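Local coordinates for putative acetoin utilization protein, acetoin dehydrogenase (PDB 5AWE), which is of unknown function but combines a pair of CBS domains with an ACT domain, consistent with a role in sensing small ligands, at residues P16-V20 / L21-R25; M183-G187 / E188-G192; A73-V77 / R78-A82. All coordinates share one frame; numbering follows the deposited sequence.

Interaction 1 (P16-V20 / L21-R25); sequences PDTPV and LEAIR
Pro19 O takes two backbone N-H groups from the first turn of the helix. Ala23 N reaches it at 3.0 Å in a nearly straight bond, with an N-H...O angle of 163°. Glu22 N comes to Pro19 O at 2.9 Å, but the bond is bent and weak. Pro19 is the N-cap residue, and its carbonyl accepts from the opening turn. The proline ring lies alongside the start of the Glu22 side chain, the two pointing the same way, with Pro19 CD 3.9 Å from Glu22 CB; the Glu22 chain then bends off at chi2. The pattern continues one residue on, where Ile24 N donates to Val20 O at 3.1 Å.

This is the entry into helix 20-30, which falls within the first CBS sequence motif. Val20 and Ile24 lie one turn apart on its inner side, and both pack on Leu52 of helix 49-53. With Val20 CG1 anti to the backbone N (chi1 170°), that methyl leans toward the next turn and meets Ile24 CD1 at 4.3 Å. Thr18 sends CG2 toward Ala23, whose CB is 4.3 Å away, while its OG1 bonds back to Ala15 O. On the outer flank, Leu21 and Glu22 pack on Tyr70 of the second subunit, and Arg25 makes a cation-pi contact with the same ring.

Interaction 2 (M183-G187 / E188-G192); sequences MRVVG and EDVEG
Here a strand passes into a helix through a tight turn. Strand 178-186 of the antiparallel ACT sheet gives way to a type II beta turn, Gly187 to Val190, which leads into helix 193-199. This is the second beta-to-alpha connection of the beta-alpha-beta-beta-alpha-beta ACT fold, and across it run one weak backbone bond and one contact between valines.

The bond closes the turn: Val190 N donates to Gly187 O over 3.4 Å, with an N-H...O angle of 146°. Asp189 takes the left-handed conformation usual at the third position of such a turn, and its carbonyl bonds forward, Asp189 O receiving Gly192 N at 2.8 Å. Gly187 itself has positive phi (92°), with backbone angles that favour glycine.

The turn carries Val190 back over the end of the strand. Its CG2, anti to the backbone N, approaches Val185 obliquely and comes methyl to methyl, Val190 CG2 lying 3.3 Å from Val185 CG2. The same methyl is 3.5 Å from Val185 O, so it meets both the side chain and the backbone carbonyl of that residue. Its sister branch leans the other way, Val190 CG1 standing 3.9 Å from Gly187 O. Both valines are buried and also touch Leu141 of the neighbouring strand 141-148.

Outside this apolar patch, Glu188 and Asp189 point away from the strand. Asp189 OD2 pairs with Arg196 NH1 in the following helix, a salt bridge that joins the turn to the helix. The one bond across the turn is thus long and weak and the rest of the contact is apolar, while the separation of the two methyls is unusually short and its exact value doubtful.

Interaction 3 (A73-V77 / R78-A82); sequences AKLTV and REVMA
At the edge of the Arg78 guanidinium, and in its plane, sits a water that links this side chain to Thr76. The water accepts a weak bond from Arg78 NE at 3.4 Å and lies 2.8 Å from Thr76 OG1. Farther out, Arg78 NH2 forms a salt bridge with Asp17, which ties the group to the loop before helix 20-30. The carboxylate of Glu79 reaches back across Leu75 and Thr76: Leu75 CD1 comes within 3.2 Å of Glu79 OE2, a close approach of a methyl to an oxygen, while Glu79 OE1 is 3.4 Å from Thr76 OG1, at best a weak bond. With OG1 between the backbone N and the carbonyl carbon (chi1 65°), the Thr76 hydroxyl lies within range of both the carboxylate and the water.

Under these side chains the backbone makes two overlapping four-residue turns, Thr76 to Glu79 and Val77 to Val80, in the connection from helix 65-74 toward strand 88-89 of the CBS pair. Glu79 N donates to Thr76 O at 3.0 Å. Val80 N bonds to Val77 O at 3.1 Å, and Met81 N adds a weak bond to that carbonyl, so that Val77 O serves two donors. The Leu75 and Val80 side chains cross at an angle, Leu75 CD2 lying 3.9 Å from Val80 CG1, and Val77 CG1 is 4.3 Å from CB of selenomethionine Met81. Leu75 and Val77 are buried. Both Val77 and Met81 pack on Val37 and Val47 of the hairpin 34-48, and Val77 also touches Ala23 of helix 20-30.

Interactions 1 and 3 form one neighbourhood, their centres 7 Å apart although some fifty residues separate them in sequence. The segments run alongside each other: Thr18 O lies 2.8 Å from Val77 N and Pro16 O 2.8 Å from Arg78 N, both probable hydrogen bonds, and Leu21 CD2 packs 3.5 Å from Ala73 CA. The chain after helix 65-74 is thereby laid against the loop and first turn of helix 20-30. Interaction 2 belongs to the ACT domain on the opposite side of the chain's centre. Its nearest atoms are about 37 Å from interaction 1 and about 35 Å from interaction 3, so it touches neither.

Interaction 1 (P16-V20 / L21-R25)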
# COMPACT_ATOMS: atom_id res chain seq x y z
N PRO A 16 7.66 -19.53 12.90
CA PRO A 16 8.58 -18.61 12.24
C PRO A 16 8.33 -18.42 10.73
O PRO A 16 8.56 -17.34 10.19
CB PRO A 16 9.96 -19.21 12.52
CG PRO A 16 9.76 -20.07 13.73
CD PRO A 16 8.37 -20.62 13.60
N ASP A 17 7.87 -19.47 10.07
CA ASP A 17 7.66 -19.42 8.63
C ASP A 17 6.25 -18.95 8.30
O ASP A 17 5.90 -18.82 7.13
CB ASP A 17 7.90 -20.79 8.00
CG ASP A 17 9.38 -21.16 7.96
OD1 ASP A 17 10.23 -20.25 8.12
OD2 ASP A 17 9.69 -22.36 7.77
N THR A 18 5.45 -18.69 9.32
CA THR A 18 4.16 -18.03 9.12
C THR A 18 4.40 -16.70 8.40
O THR A 18 5.27 -15.93 8.78
CB THR A 18 3.46 -17.76 10.47
OG1 THR A 18 3.30 -18.99 11.18
CG2 THR A 18 2.10 -17.12 10.25
N PRO A 19 3.62 -16.42 7.34
CA PRO A 19 3.81 -15.15 6.62
C PRO A 19 3.35 -13.99 7.49
O PRO A 19 2.33 -14.10 8.17
CB PRO A 19 2.93 -15.31 5.37
CG PRO A 19 2.65 -16.78 5.26
CD PRO A 19 2.62 -17.28 6.68
N VAL A 20 4.10 -12.89 7.46
CA VAL A 20 3.77 -11.73 8.27
C VAL A 20 2.30 -11.34 8.14
O VAL A 20 1.64 -11.05 9.14
CB VAL A 20 4.67 -10.51 7.89
CG1 VAL A 20 4.16 -9.24 8.56
CG2 VAL A 20 6.11 -10.77 8.33
N LEU A 21 1.78 -11.35 6.91
CA LEU A 21 0.42 -10.87 6.70
C LEU A 21 -0.64 -11.84 7.21
O LEU A 21 -1.77 -11.45 7.50
CB LEU A 21 0.18 -10.54 5.22
CG LEU A 21 0.57 -11.54 4.13
CD1 LEU A 21 -0.46 -12.66 4.02
CD2 LEU A 21 0.69 -10.79 2.81
N GLU A 22 -0.28 -13.11 7.31
CA GLU A 22 -1.19 -14.09 7.88
C GLU A 22 -1.23 -13.92 9.39
O GLU A 22 -2.30 -14.00 10.01
CB GLU A 22 -0.74 -15.51 7.53
CG GLU A 22 -1.90 -16.46 7.22
CD GLU A 22 -3.07 -16.31 8.19
OE1 GLU A 22 -3.17 -17.13 9.14
OE2 GLU A 22 -3.89 -15.38 8.00
N ALA A 23 -0.07 -13.66 9.99
CA ALA A 23 0.00 -13.44 11.43
C ALA A 23 -0.88 -12.27 11.81
O ALA A 23 -1.61 -12.33 12.80
CB ALA A 23 1.44 -13.18 11.84
N ILE A 24 -0.82 -11.20 11.02
CA ILE A 24 -1.60 -10.00 11.29
C ILE A 24 -3.09 -10.30 11.36
O ILE A 24 -3.77 -9.92 12.31
CB ILE A 24 -1.36 -8.92 10.21
CG1 ILE A 24 0.08 -8.41 10.30
CG2 ILE A 24 -2.37 -7.78 10.37
CD1 ILE A 24 0.43 -7.33 9.29
N ARG A 25 -3.60 -10.99 10.34
CA ARG A 25 -5.02 -11.30 10.28
C ARG A 25 -5.42 -12.19 11.46
O ARG A 25 -6.52 -12.06 12.00
CB ARG A 25 -5.34 -11.99 8.95
CG ARG A 25 -5.06 -11.14 7.71
CD ARG A 25 -5.85 -9.83 7.72
NE ARG A 25 -6.43 -9.51 6.42
CZ ARG A 25 -7.66 -9.84 6.05
NH1 ARG A 25 -8.11 -9.51 4.84
NH2 ARG A 25 -8.45 -10.50 6.88

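Interaction 2 (M183-G187 / E188-G192)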
# COMPACT_ATOMS: atom_id res chain seq x y z
N MSE A 183 -4.44 4.08 52.83
CA MSE A 183 -5.04 2.93 53.51
C MSE A 183 -6.49 2.84 53.07
O MSE A 183 -7.20 3.84 53.04
CB MSE A 183 -4.96 3.12 55.04
CG MSE A 183 -5.36 1.90 55.87
SE MSE A 183 -5.54 2.27 57.65
CE MSE A 183 -4.90 0.88 58.31
N ARG A 184 -6.93 1.64 52.71
CA ARG A 184 -8.33 1.43 52.39
C ARG A 184 -8.98 0.60 53.46
O ARG A 184 -8.51 -0.48 53.79
CB ARG A 184 -8.46 0.77 51.01
CG ARG A 184 -8.28 1.77 49.89
CD ARG A 184 -8.16 1.13 48.53
NE ARG A 184 -7.83 2.14 47.52
CZ ARG A 184 -8.73 2.93 46.93
NH1 ARG A 184 -10.02 2.83 47.23
NH2 ARG A 184 -8.34 3.82 46.02
N VAL A 185 -10.05 1.13 54.03
CA VAL A 185 -10.75 0.47 55.12
C VAL A 185 -12.20 0.27 54.73
O VAL A 185 -12.77 1.07 53.98
CB VAL A 185 -10.67 1.31 56.42
CG1 VAL A 185 -9.20 1.42 56.88
CG2 VAL A 185 -11.27 2.70 56.17
N VAL A 186 -12.80 -0.82 55.22
CA VAL A 186 -14.16 -1.17 54.87
C VAL A 186 -14.92 -1.71 56.07
O VAL A 186 -14.34 -1.97 57.13
CB VAL A 186 -14.21 -2.26 53.77
CG1 VAL A 186 -13.53 -1.76 52.49
CG2 VAL A 186 -13.54 -3.52 54.29
N GLY A 187 -16.23 -1.87 55.89
CA GLY A 187 -17.02 -2.60 56.87
C GLY A 187 -17.65 -1.72 57.93
O GLY A 187 -17.96 -0.55 57.68
N GLU A 188 -17.82 -2.29 59.11
CA GLU A 188 -18.61 -1.69 60.17
C GLU A 188 -18.04 -0.37 60.65
O GLU A 188 -16.89 -0.30 61.10
CB GLU A 188 -18.71 -2.66 61.35
CG GLU A 188 -19.64 -2.19 62.46
CD GLU A 188 -19.91 -3.27 63.48
OE1 GLU A 188 -20.11 -4.44 63.07
OE2 GLU A 188 -19.91 -2.96 64.69
N ASP A 189 -18.85 0.67 60.55
CA ASP A 189 -18.52 1.97 61.11
C ASP A 189 -17.24 2.55 60.52
O ASP A 189 -16.48 3.24 61.21
CB ASP A 189 -18.41 1.87 62.64
CG ASP A 189 -18.34 3.23 63.31
OD1 ASP A 189 -18.94 4.19 62.77
OD2 ASP A 189 -17.69 3.35 64.36
N VAL A 190 -17.00 2.27 59.25
CA VAL A 190 -15.84 2.82 58.55
C VAL A 190 -15.81 4.34 58.65
O VAL A 190 -14.74 4.95 58.62
CB VAL A 190 -15.85 2.42 57.06
CG1 VAL A 190 -17.07 3.03 56.35
CG2 VAL A 190 -14.56 2.87 56.39
N GLU A 191 -16.98 4.95 58.76
CA GLU A 191 -17.07 6.41 58.82
C GLU A 191 -16.42 6.90 60.11
O GLU A 191 -15.93 8.02 60.18
CB GLU A 191 -18.53 6.87 58.77
CG GLU A 191 -19.35 6.24 57.64
CD GLU A 191 -19.67 4.77 57.89
OE1 GLU A 191 -19.35 4.27 58.99
OE2 GLU A 191 -20.25 4.12 56.99
N GLY A 192 -16.40 6.04 61.12
CA GLY A 192 -15.83 6.42 62.39
C GLY A 192 -14.32 6.41 62.42
O GLY A 192 -13.71 6.94 63.35

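Interaction 3 (A73-V77 / R78-A82)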
# COMPACT_ATOMS: atom_id res chain seq x y z
N ALA A 73 4.38 -9.48 1.24
CA ALA A 73 3.64 -10.71 0.98
C ALA A 73 4.48 -11.93 1.31
O ALA A 73 3.94 -12.97 1.68
CB ALA A 73 3.20 -10.75 -0.49
N LYS A 74 5.79 -11.80 1.18
CA LYS A 74 6.68 -12.94 1.39
C LYS A 74 7.51 -12.86 2.67
O LYS A 74 8.16 -13.83 3.05
CB LYS A 74 7.60 -13.10 0.18
CG LYS A 74 6.92 -13.78 -1.01
CD LYS A 74 7.72 -13.62 -2.30
CE LYS A 74 9.18 -14.04 -2.12
NZ LYS A 74 9.96 -13.03 -1.36
N LEU A 75 7.48 -11.72 3.35
CA LEU A 75 8.18 -11.59 4.62
C LEU A 75 7.58 -12.58 5.62
O LEU A 75 6.36 -12.69 5.73
CB LEU A 75 8.07 -10.16 5.15
CG LEU A 75 8.98 -9.73 6.30
CD1 LEU A 75 10.44 -9.79 5.87
CD2 LEU A 75 8.63 -8.30 6.72
N THR A 76 8.44 -13.30 6.34
CA THR A 76 7.98 -14.27 7.34
C THR A 76 8.19 -13.77 8.77
O THR A 76 9.03 -12.92 9.02
CB THR A 76 8.73 -15.61 7.18
OG1 THR A 76 10.12 -15.43 7.46
CG2 THR A 76 8.57 -16.14 5.76
N VAL A 77 7.41 -14.33 9.69
CA VAL A 77 7.51 -14.00 11.12
C VAL A 77 8.94 -14.07 11.65
O VAL A 77 9.34 -13.28 12.51
CB VAL A 77 6.60 -14.93 11.96
CG1 VAL A 77 6.88 -14.79 13.43
CG2 VAL A 77 5.14 -14.59 11.68
N ARG A 78 9.72 -15.02 11.14
CA ARG A 78 11.09 -15.22 11.60
C ARG A 78 11.95 -13.97 11.43
O ARG A 78 12.84 -13.72 12.23
CB ARG A 78 11.74 -16.38 10.85
CG ARG A 78 13.09 -16.79 11.43
CD ARG A 78 13.82 -17.78 10.54
NE ARG A 78 12.99 -18.91 10.14
CZ ARG A 78 12.80 -20.00 10.89
NH1 ARG A 78 13.39 -20.10 12.07
NH2 ARG A 78 12.03 -20.98 10.45
N GLU A 79 11.66 -13.18 10.39
CA GLU A 79 12.48 -12.03 10.04
C GLU A 79 12.18 -10.80 10.87
O GLU A 79 12.92 -9.81 10.83
CB GLU A 79 12.30 -11.70 8.55
CG GLU A 79 12.66 -12.87 7.63
CD GLU A 79 12.54 -12.52 6.16
OE1 GLU A 79 11.87 -13.28 5.41
OE2 GLU A 79 13.11 -11.48 5.75
N VAL A 80 11.10 -10.84 11.64
CA VAL A 80 10.69 -9.68 12.43
C VAL A 80 10.49 -10.00 13.92
O VAL A 80 10.24 -9.09 14.71
CB VAL A 80 9.39 -9.06 11.87
CG1 VAL A 80 9.62 -8.59 10.44
CG2 VAL A 80 8.26 -10.09 11.91
N MSE A 81 10.58 -11.27 14.29
CA MSE A 81 10.31 -11.64 15.67
C MSE A 81 11.44 -11.19 16.60
O MSE A 81 12.58 -11.00 16.16
CB MSE A 81 10.08 -13.16 15.80
CG MSE A 81 11.26 -14.05 15.44
SE MSE A 81 10.83 -15.82 15.52
CE MSE A 81 12.45 -16.53 15.78
N ALA A 82 11.10 -10.99 17.87
CA ALA A 82 12.07 -10.50 18.84
C ALA A 82 12.62 -11.66 19.64
O ALA A 82 11.89 -12.60 19.96
CB ALA A 82 11.43 -9.50 19.78
O HOH W 1 11.78 -17.61 7.20